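Local coordinates for uridylate kinase (Archaeoglobus fulgidus, PDB 2IJ9), which probably catalyses the reversible, ATP-dependent phosphorylation of UMP to UDP, a step in the de novo route to CTP, at residues Q34-G42 and T116-I127; I81-F92 and Y102-F111. The protein carries 1 engineered substitution. One frame throughout, in Å; residues are numbered along the deposited sequence.

Contact 1 (Q34-G42 and T116-I127); sequences QVFVVVGGG and TDATAALLAEFI. With SO4 (sulfate ion), chain D.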
loop_
_atom_site.group_PDB
_atom_site.type_symbol
_atom_site.label_atom_id
_atom_site.label_comp_id
_atom_site.label_asym_id
_atom_site.label_seq_id
_atom_site.Cartn_x
_atom_site.Cartn_y
_atom_site.Cartn_z
ATOM N N GLN B 34 6.101 2.547 32.326
ATOM C CA GLN B 34 7.247 2.133 31.504
ATOM C C GLN B 34 6.817 1.149 30.412
ATOM O O GLN B 34 6.406 0.009 30.696
ATOM C CB GLN B 34 8.332 1.511 32.388
ATOM C CG GLN B 34 9.576 1.038 31.642
ATOM C CD GLN B 34 10.452 2.175 31.135
ATOM O OE1 GLN B 34 10.385 3.307 31.627
ATOM N NE2 GLN B 34 11.292 1.872 30.149
ATOM N N VAL B 35 6.921 1.600 29.162
ATOM C CA VAL B 35 6.350 0.881 28.027
ATOM C C VAL B 35 7.401 0.348 27.058
ATOM O O VAL B 35 8.274 1.080 26.573
ATOM C CB VAL B 35 5.374 1.769 27.206
ATOM C CG1 VAL B 35 4.695 0.947 26.103
ATOM C CG2 VAL B 35 4.339 2.454 28.105
ATOM N N PHE B 36 7.297 -0.941 26.772
ATOM C CA PHE B 36 8.034 -1.530 25.681
ATOM C C PHE B 36 7.038 -1.844 24.580
ATOM O O PHE B 36 5.938 -2.329 24.852
ATOM C CB PHE B 36 8.709 -2.813 26.150
ATOM C CG PHE B 36 9.796 -2.592 27.169
ATOM C CD1 PHE B 36 11.125 -2.863 26.854
ATOM C CD2 PHE B 36 9.488 -2.116 28.442
ATOM C CE1 PHE B 36 12.118 -2.658 27.789
ATOM C CE2 PHE B 36 10.474 -1.910 29.372
ATOM C CZ PHE B 36 11.789 -2.189 29.047
ATOM N N VAL B 37 7.412 -1.554 23.338
ATOM C CA VAL B 37 6.569 -1.870 22.190
ATOM C C VAL B 37 7.290 -2.775 21.195
ATOM O O VAL B 37 8.395 -2.468 20.748
ATOM C CB VAL B 37 6.143 -0.609 21.446
ATOM C CG1 VAL B 37 5.225 -0.990 20.307
ATOM C CG2 VAL B 37 5.434 0.362 22.376
ATOM N N VAL B 38 6.659 -3.889 20.852
ATOM C CA VAL B 38 7.176 -4.770 19.812
ATOM C C VAL B 38 6.269 -4.785 18.560
ATOM O O VAL B 38 5.196 -5.397 18.550
ATOM C CB VAL B 38 7.331 -6.204 20.330
ATOM C CG1 VAL B 38 7.981 -7.105 19.261
ATOM C CG2 VAL B 38 8.122 -6.208 21.623
ATOM N N VAL B 39 6.715 -4.128 17.500
ATOM C CA VAL B 39 5.958 -4.095 16.264
ATOM C C VAL B 39 6.298 -5.293 15.360
ATOM O O VAL B 39 7.381 -5.865 15.432
ATOM C CB VAL B 39 6.201 -2.787 15.497
ATOM C CG1 VAL B 39 6.315 -1.590 16.464
ATOM C CG2 VAL B 39 7.442 -2.907 14.668
ATOM N N GLY B 40 5.357 -5.672 14.510
ATOM C CA GLY B 40 5.556 -6.779 13.597
ATOM C C GLY B 40 5.684 -6.309 12.162
ATOM O O GLY B 40 5.592 -5.112 11.875
ATOM N N GLY B 41 5.887 -7.255 11.250
ATOM C CA GLY B 41 6.188 -6.921 9.860
ATOM C C GLY B 41 5.055 -6.385 8.999
ATOM O O GLY B 41 5.304 -5.635 8.044
ATOM N N GLY B 42 3.824 -6.790 9.322
ATOM C CA GLY B 42 2.629 -6.350 8.607
ATOM C C GLY B 42 2.662 -6.693 7.128
ATOM O O GLY B 42 3.230 -7.721 6.709
ATOM N N THR B 116 6.930 -12.036 17.117
ATOM C CA THR B 116 6.084 -10.971 17.706
ATOM C C THR B 116 5.380 -11.250 19.018
ATOM O O THR B 116 5.690 -10.609 20.016
ATOM C CB THR B 116 5.124 -10.341 16.705
ATOM O OG1 THR B 116 5.713 -10.367 15.396
ATOM C CG2 THR B 116 4.852 -8.894 17.120
ATOM N N ASP B 117 4.426 -12.177 19.008
ATOM C CA ASP B 117 3.814 -12.659 20.240
ATOM C C ASP B 117 4.882 -13.292 21.114
ATOM O O ASP B 117 5.057 -12.904 22.276
ATOM C CB ASP B 117 2.727 -13.689 19.937
ATOM C CG ASP B 117 1.538 -13.086 19.232
ATOM O OD1 ASP B 117 1.471 -11.840 19.146
ATOM O OD2 ASP B 117 0.671 -13.855 18.766
ATOM N N ALA B 118 5.601 -14.254 20.537
ATOM C CA ALA B 118 6.648 -14.980 21.253
ATOM C C ALA B 118 7.746 -14.011 21.641
ATOM O O ALA B 118 8.112 -13.924 22.810
ATOM C CB ALA B 118 7.192 -16.112 20.405
ATOM N N THR B 119 8.227 -13.248 20.662
ATOM C CA THR B 119 9.236 -12.231 20.907
ATOM C C THR B 119 8.881 -11.337 22.089
ATOM O O THR B 119 9.698 -11.141 22.984
ATOM C CB THR B 119 9.439 -11.384 19.670
ATOM O OG1 THR B 119 10.061 -12.188 18.658
ATOM C CG2 THR B 119 10.302 -10.154 19.985
ATOM N N ALA B 120 7.654 -10.830 22.110
ATOM C CA ALA B 120 7.238 -9.930 23.172
ATOM C C ALA B 120 7.031 -10.660 24.486
ATOM O O ALA B 120 7.221 -10.070 25.548
ATOM C CB ALA B 120 5.984 -9.169 22.781
ATOM N N ALA B 121 6.636 -11.931 24.419
ATOM C CA ALA B 121 6.504 -12.755 25.630
ATOM C C ALA B 121 7.874 -12.935 26.266
ATOM O O ALA B 121 8.046 -12.649 27.454
ATOM C CB ALA B 121 5.861 -14.111 25.325
ATOM N N LEU B 122 8.843 -13.383 25.462
ATOM C CA LEU B 122 10.251 -13.421 25.859
ATOM C C LEU B 122 10.737 -12.109 26.507
ATOM O O LEU B 122 11.311 -12.134 27.591
ATOM C CB LEU B 122 11.112 -13.782 24.655
ATOM C CG LEU B 122 10.843 -15.184 24.096
ATOM C CD1 LEU B 122 11.162 -15.252 22.611
ATOM C CD2 LEU B 122 11.606 -16.247 24.857
ATOM N N LEU B 123 10.482 -10.977 25.851
ATOM C CA LEU B 123 10.854 -9.659 26.371
ATOM C C LEU B 123 10.243 -9.348 27.722
ATOM O O LEU B 123 10.921 -8.833 28.608
ATOM C CB LEU B 123 10.495 -8.552 25.380
ATOM C CG LEU B 123 10.934 -7.150 25.811
ATOM C CD1 LEU B 123 12.429 -7.114 26.049
ATOM C CD2 LEU B 123 10.525 -6.079 24.793
ATOM N N ALA B 124 8.965 -9.659 27.870
ATOM C CA ALA B 124 8.266 -9.481 29.134
ATOM C C ALA B 124 8.979 -10.207 30.275
ATOM O O ALA B 124 9.266 -9.627 31.327
ATOM C CB ALA B 124 6.827 -9.977 29.004
ATOM N N GLU B 125 9.253 -11.484 30.040
ATOM C CA GLU B 125 9.932 -12.353 30.991
ATOM C C GLU B 125 11.310 -11.800 31.340
ATOM O O GLU B 125 11.588 -11.572 32.505
ATOM C CB GLU B 125 10.024 -13.752 30.393
ATOM C CG GLU B 125 10.625 -14.815 31.269
ATOM C CD GLU B 125 10.913 -16.081 30.475
ATOM O OE1 GLU B 125 11.679 -15.989 29.486
ATOM O OE2 GLU B 125 10.374 -17.158 30.826
ATOM N N PHE B 126 12.140 -11.574 30.316
ATOM C CA PHE B 126 13.489 -10.979 30.415
ATOM C C PHE B 126 13.557 -9.779 31.331
ATOM O O PHE B 126 14.425 -9.700 32.195
ATOM C CB PHE B 126 13.931 -10.536 29.029
ATOM C CG PHE B 126 15.370 -10.121 28.934
ATOM C CD1 PHE B 126 16.373 -11.071 28.769
ATOM C CD2 PHE B 126 15.722 -8.780 28.943
ATOM C CE1 PHE B 126 17.700 -10.690 28.655
ATOM C CE2 PHE B 126 17.051 -8.393 28.826
ATOM C CZ PHE B 126 18.038 -9.351 28.679
ATOM N N ILE B 127 12.635 -8.844 31.147
ATOM C CA ILE B 127 12.651 -7.618 31.925
ATOM C C ILE B 127 11.727 -7.660 33.130
ATOM O O ILE B 127 11.554 -6.636 33.791
ATOM C CB ILE B 127 12.265 -6.422 31.064
ATOM C CG1 ILE B 127 10.808 -6.572 30.591
ATOM C CG2 ILE B 127 13.242 -6.300 29.903
ATOM C CD1 ILE B 127 10.055 -5.275 30.329
HETATM S S SO4 D . 3.734 -9.900 12.120
HETATM O O1 SO4 D . 3.245 -9.046 13.193
HETATM O O2 SO4 D . 5.168 -9.696 11.926
HETATM O O3 SO4 D . 3.497 -11.294 12.499
HETATM O O4 SO4 D . 3.050 -9.569 10.872
#
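Phe36 and Ile127 are brought together by two different turns about CA-CB: CG of Phe36 lies anti to its carbonyl carbon (chi1 -67°), whereas CG1 of Ile127 sits between its own backbone N and carbonyl carbon. The two side chains come from opposite directions, and the terminal methyl lands over one face of the ring, with Ile127 CD1 3.7 Å from the Phe36 centroid and 19° off the normal, a CH-pi contact. Leu123 crosses the phenylalanine at about a right angle and sets CD2 against Phe36 CD1 at 3.9 Å. Replacing Phe36 with an alanine would probably open a gap beside Leu123 and leave Ile127 CD1 without the ring face it covers.

Two residues along the strand, Val38 sets one branch on Thr119 and the other between Ala120 and Leu123. CG1 of Val38 reaches Thr119 CG2 at 3.9 Å, while CG2 of Val38 rests on Ala120 CB at 3.8 Å and also touches Leu123. The small Ala120 probably allows helix 117-126 to come down close to strand 34-39; their axes approach to 8.8 Å and run almost antiparallel, at 160°. No hydrogen bond crosses between the segments; along Phe36 and Val38 the side chains meet through carbon atoms.

Past the strand the packing gives way to an anion pocket. A sulfate, probably from the crystallisation liquor, accepts hydrogen bonds from Gly41 N to O2 (2.6 Å) and Gly42 N to O4 (3.3 Å), with Thr116 OG1 nearby. Gly40 CA comes close to sulfate O1. Gly41 and Thr116 are predicted UMP ligands and Gly42 an ATP ligand, consistent with a phosphate-binding glycine loop at the C-terminal end of a parallel strand, as in the amino acid kinase fold.

Contact 2 (I81-F92 and Y102-F111); sequences IPSAAKKVPVDF and YRVVVMGGTF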
loop_
_atom_site.group_PDB
_atom_site.type_symbol
_atom_site.label_atom_id
_atom_site.label_comp_id
_atom_site.label_asym_id
_atom_site.label_seq_id
_atom_site.Cartn_x
_atom_site.Cartn_y
_atom_site.Cartn_z
ATOM N N ILE B 81 5.964 8.834 18.389
ATOM C CA ILE B 81 6.054 9.065 19.834
ATOM C C ILE B 81 7.353 9.743 20.289
ATOM O O ILE B 81 8.442 9.191 20.139
ATOM C CB ILE B 81 5.653 7.815 20.679
ATOM C CG1 ILE B 81 6.419 7.778 22.002
ATOM C CG2 ILE B 81 5.800 6.510 19.890
ATOM C CD1 ILE B 81 5.644 7.144 23.116
ATOM N N PRO B 82 7.235 10.976 20.817
ATOM C CA PRO B 82 8.397 11.812 21.143
ATOM C C PRO B 82 9.206 11.321 22.351
ATOM O O PRO B 82 10.396 11.610 22.450
ATOM C CB PRO B 82 7.772 13.184 21.419
ATOM C CG PRO B 82 6.396 12.865 21.896
ATOM C CD PRO B 82 5.964 11.655 21.125
ATOM N N SER B 83 8.571 10.561 23.238
ATOM C CA SER B 83 9.243 10.032 24.431
ATOM C C SER B 83 9.891 8.660 24.205
ATOM O O SER B 83 10.291 7.973 25.146
ATOM C CB SER B 83 8.264 9.976 25.597
ATOM O OG SER B 83 7.644 11.235 25.766
ATOM N N ALA B 84 10.000 8.268 22.947
ATOM C CA ALA B 84 10.614 7.002 22.619
ATOM C C ALA B 84 12.102 7.180 22.350
ATOM O O ALA B 84 12.539 8.248 21.897
ATOM C CB ALA B 84 9.925 6.380 21.409
ATOM N N ALA B 85 12.869 6.129 22.641
ATOM C CA ALA B 85 14.260 6.030 22.204
ATOM C C ALA B 85 14.315 6.015 20.685
ATOM O O ALA B 85 13.715 5.140 20.059
ATOM C CB ALA B 85 14.890 4.760 22.750
ATOM N N LYS B 86 15.034 6.974 20.105
ATOM C CA LYS B 86 15.211 7.065 18.642
ATOM C C LYS B 86 16.022 5.916 18.041
ATOM O O LYS B 86 16.186 5.833 16.837
ATOM C CB LYS B 86 15.883 8.375 18.253
ATOM C CG LYS B 86 15.189 9.606 18.758
ATOM C CD LYS B 86 13.845 9.778 18.108
ATOM C CE LYS B 86 12.999 10.780 18.879
ATOM N NZ LYS B 86 13.758 12.037 19.137
ATOM N N LYS B 87 16.554 5.042 18.878
ATOM C CA LYS B 87 17.247 3.876 18.399
ATOM C C LYS B 87 16.232 2.734 18.433
ATOM O O LYS B 87 15.437 2.641 19.350
ATOM C CB LYS B 87 18.443 3.608 19.324
ATOM C CG LYS B 87 19.064 2.218 19.254
ATOM C CD LYS B 87 20.430 2.210 18.577
ATOM C CE LYS B 87 21.080 0.816 18.667
ATOM N NZ LYS B 87 22.506 0.805 18.227
ATOM N N VAL B 88 16.237 1.893 17.414
ATOM C CA VAL B 88 15.527 0.636 17.500
ATOM C C VAL B 88 16.485 -0.435 18.026
ATOM O O VAL B 88 17.432 -0.811 17.325
ATOM C CB VAL B 88 14.957 0.201 16.124
ATOM C CG1 VAL B 88 14.337 -1.192 16.197
ATOM C CG2 VAL B 88 13.914 1.175 15.641
ATOM N N PRO B 89 16.244 -0.934 19.255
ATOM C CA PRO B 89 17.078 -2.008 19.785
ATOM C C PRO B 89 17.012 -3.253 18.941
ATOM O O PRO B 89 15.970 -3.543 18.348
ATOM C CB PRO B 89 16.467 -2.304 21.154
ATOM C CG PRO B 89 15.147 -1.717 21.123
ATOM C CD PRO B 89 15.213 -0.536 20.224
ATOM N N VAL B 90 18.122 -3.982 18.916
ATOM C CA VAL B 90 18.296 -5.129 18.043
ATOM C C VAL B 90 18.334 -6.399 18.894
ATOM O O VAL B 90 18.381 -7.518 18.367
ATOM C CB VAL B 90 19.589 -4.954 17.229
ATOM C CG1 VAL B 90 20.808 -5.144 18.119
ATOM C CG2 VAL B 90 19.638 -5.886 16.052
ATOM N N ASP B 91 18.323 -6.194 20.214
ATOM C CA ASP B 91 18.273 -7.264 21.221
ATOM C C ASP B 91 17.761 -6.714 22.555
ATOM O O ASP B 91 17.722 -5.505 22.771
ATOM C CB ASP B 91 19.634 -7.969 21.397
ATOM C CG ASP B 91 20.691 -7.083 22.056
ATOM O OD1 ASP B 91 20.465 -6.594 23.182
ATOM O OD2 ASP B 91 21.770 -6.896 21.451
ATOM N N PHE B 92 17.398 -7.611 23.458
ATOM C CA PHE B 92 16.692 -7.227 24.668
ATOM C C PHE B 92 17.595 -6.438 25.609
ATOM O O PHE B 92 17.124 -5.549 26.300
ATOM C CB PHE B 92 16.116 -8.455 25.390
ATOM C CG PHE B 92 15.305 -9.381 24.511
ATOM C CD1 PHE B 92 13.990 -9.670 24.826
ATOM C CD2 PHE B 92 15.864 -9.991 23.392
ATOM C CE1 PHE B 92 13.232 -10.518 24.041
ATOM C CE2 PHE B 92 15.106 -10.831 22.599
ATOM C CZ PHE B 92 13.783 -11.100 22.934
ATOM N N TYR B 102 14.851 6.008 28.670
ATOM C CA TYR B 102 13.605 6.382 27.997
ATOM C C TYR B 102 12.403 5.662 28.565
ATOM O O TYR B 102 12.524 4.530 29.042
ATOM C CB TYR B 102 13.701 6.084 26.516
ATOM C CG TYR B 102 14.714 6.931 25.810
ATOM C CD1 TYR B 102 14.417 8.234 25.447
ATOM C CD2 TYR B 102 15.975 6.436 25.515
ATOM C CE1 TYR B 102 15.347 9.024 24.792
ATOM C CE2 TYR B 102 16.908 7.211 24.847
ATOM C CZ TYR B 102 16.591 8.505 24.493
ATOM O OH TYR B 102 17.518 9.283 23.841
ATOM N N ARG B 103 11.245 6.324 28.509
ATOM C CA ARG B 103 9.996 5.742 29.026
ATOM C C ARG B 103 9.333 4.822 28.001
ATOM O O ARG B 103 8.505 3.968 28.344
ATOM C CB ARG B 103 9.017 6.826 29.504
ATOM C CG ARG B 103 9.530 7.680 30.652
ATOM C CD ARG B 103 10.097 6.860 31.821
ATOM N NE ARG B 103 11.326 7.479 32.328
ATOM C CZ ARG B 103 12.534 6.922 32.282
ATOM N NH1 ARG B 103 12.693 5.704 31.786
ATOM N NH2 ARG B 103 13.585 7.578 32.755
ATOM N N VAL B 104 9.700 5.000 26.740
ATOM C CA VAL B 104 9.224 4.112 25.699
ATOM C C VAL B 104 10.374 3.564 24.859
ATOM O O VAL B 104 11.207 4.304 24.345
ATOM C CB VAL B 104 8.111 4.769 24.835
ATOM C CG1 VAL B 104 7.881 4.006 23.548
ATOM C CG2 VAL B 104 6.820 4.805 25.614
ATOM N N VAL B 105 10.424 2.244 24.767
ATOM C CA VAL B 105 11.326 1.580 23.860
ATOM C C VAL B 105 10.483 0.824 22.847
ATOM O O VAL B 105 9.497 0.193 23.202
ATOM C CB VAL B 105 12.279 0.648 24.609
ATOM C CG1 VAL B 105 13.195 -0.106 23.631
ATOM C CG2 VAL B 105 13.117 1.462 25.579
ATOM N N VAL B 106 10.854 0.933 21.579
ATOM C CA VAL B 106 10.124 0.297 20.498
ATOM C C VAL B 106 11.087 -0.534 19.674
ATOM O O VAL B 106 12.032 -0.004 19.086
ATOM C CB VAL B 106 9.480 1.340 19.553
ATOM C CG1 VAL B 106 8.689 0.644 18.473
ATOM C CG2 VAL B 106 8.587 2.324 20.326
ATOM N N MET B 107 10.835 -1.835 19.614
ATOM C CA MET B 107 11.686 -2.729 18.835
ATOM C C MET B 107 10.957 -3.592 17.810
ATOM O O MET B 107 9.750 -3.840 17.912
ATOM C CB MET B 107 12.487 -3.642 19.764
ATOM C CG MET B 107 11.649 -4.598 20.585
ATOM S SD MET B 107 12.709 -5.354 21.805
ATOM C CE MET B 107 13.817 -6.176 20.677
ATOM N N GLY B 108 11.725 -4.075 16.839
ATOM C CA GLY B 108 11.212 -5.014 15.856
ATOM C C GLY B 108 11.426 -6.408 16.391
ATOM O O GLY B 108 11.237 -6.647 17.584
ATOM N N GLY B 109 11.828 -7.321 15.504
ATOM C CA GLY B 109 12.216 -8.673 15.892
ATOM C C GLY B 109 13.640 -8.719 16.411
ATOM O O GLY B 109 14.366 -7.717 16.367
ATOM N N THR B 110 14.032 -9.885 16.923
ATOM C CA THR B 110 15.422 -10.141 17.327
ATOM C C THR B 110 15.945 -11.417 16.674
ATOM O O THR B 110 16.549 -11.360 15.607
ATOM C CB THR B 110 15.579 -10.233 18.852
ATOM O OG1 THR B 110 14.721 -11.258 19.363
ATOM C CG2 THR B 110 15.204 -8.930 19.503
ATOM N N PHE B 111 15.699 -12.565 17.304
ATOM C CA PHE B 111 16.133 -13.843 16.745
ATOM C C PHE B 111 15.277 -14.176 15.528
ATOM O O PHE B 111 14.049 -14.101 15.591
ATOM C CB PHE B 111 16.050 -15.024 17.736
ATOM C CG PHE B 111 15.745 -14.653 19.168
ATOM C CD1 PHE B 111 16.626 -13.890 19.935
ATOM C CD2 PHE B 111 14.587 -15.135 19.772
ATOM C CE1 PHE B 111 16.339 -13.593 21.267
ATOM C CE2 PHE B 111 14.297 -14.838 21.097
ATOM C CZ PHE B 111 15.173 -14.076 21.845
#
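Tyr102 lays one face of its ring over Ala85, whose CA stands 3.7 Å from the ring centroid, close to the normal, in a CH-pi contact; Ala85 CB sits against CD2 of the same ring. Val104 follows with the backbone link: its O accepts a hydrogen bond from Ala85 N (3.0 Å), and its N gives a weak one to Ser83 O. This single parallel bridge pairs Ala84 with Val104, whose CG2 meets Ile81 CD1 at 3.6 Å. Strand 104-107 is the outermost parallel strand at this end of the chain's central sheet, in the αβα sandwich of the amino acid kinase fold, and segment 81-92 runs along its outer side before helix 92-99. Val105 and Met107 then share Pro89, whose CG lies 3.6 Å from both Val105 CG1 and Met107 CB. The methionine's CG lies between backbone N and carbonyl carbon, and a bend at chi3 carries CE near Pro89 O. Thr110 packs CG2 beside Val90 O at 3.7 Å and also meets CE2 of Phe92. Phe111, like Thr110 a predicted UMP-site residue, holds its ring nearly parallel to that of Phe92 (planes at 19°), but slid so far that centroids are 5.3 Å apart and overlap is slight.

How the contacts relate
From the N terminus, strand 34-39 opens the long loop that contact 1 closes when helix 117-126 packs back on it. Between them the chain passes through helices 42-54 and 59-80, then enters contact 2, whose much shorter loop holds helix 92-99 and closes entirely within the longer one. The two contacts share a sheet: strands 34-39 and 104-107 are parallel neighbours, probably hydrogen-bonded from Val37 N to Val105 O and from Met107 N to Val37 O. They also meet on the helix side, where Leu123 of contact 1 packs against Phe92 of contact 2. Together they tie helix 117-126 and the loop 81-92 to the edge of the sheet, next to the predicted nucleotide-binding loops.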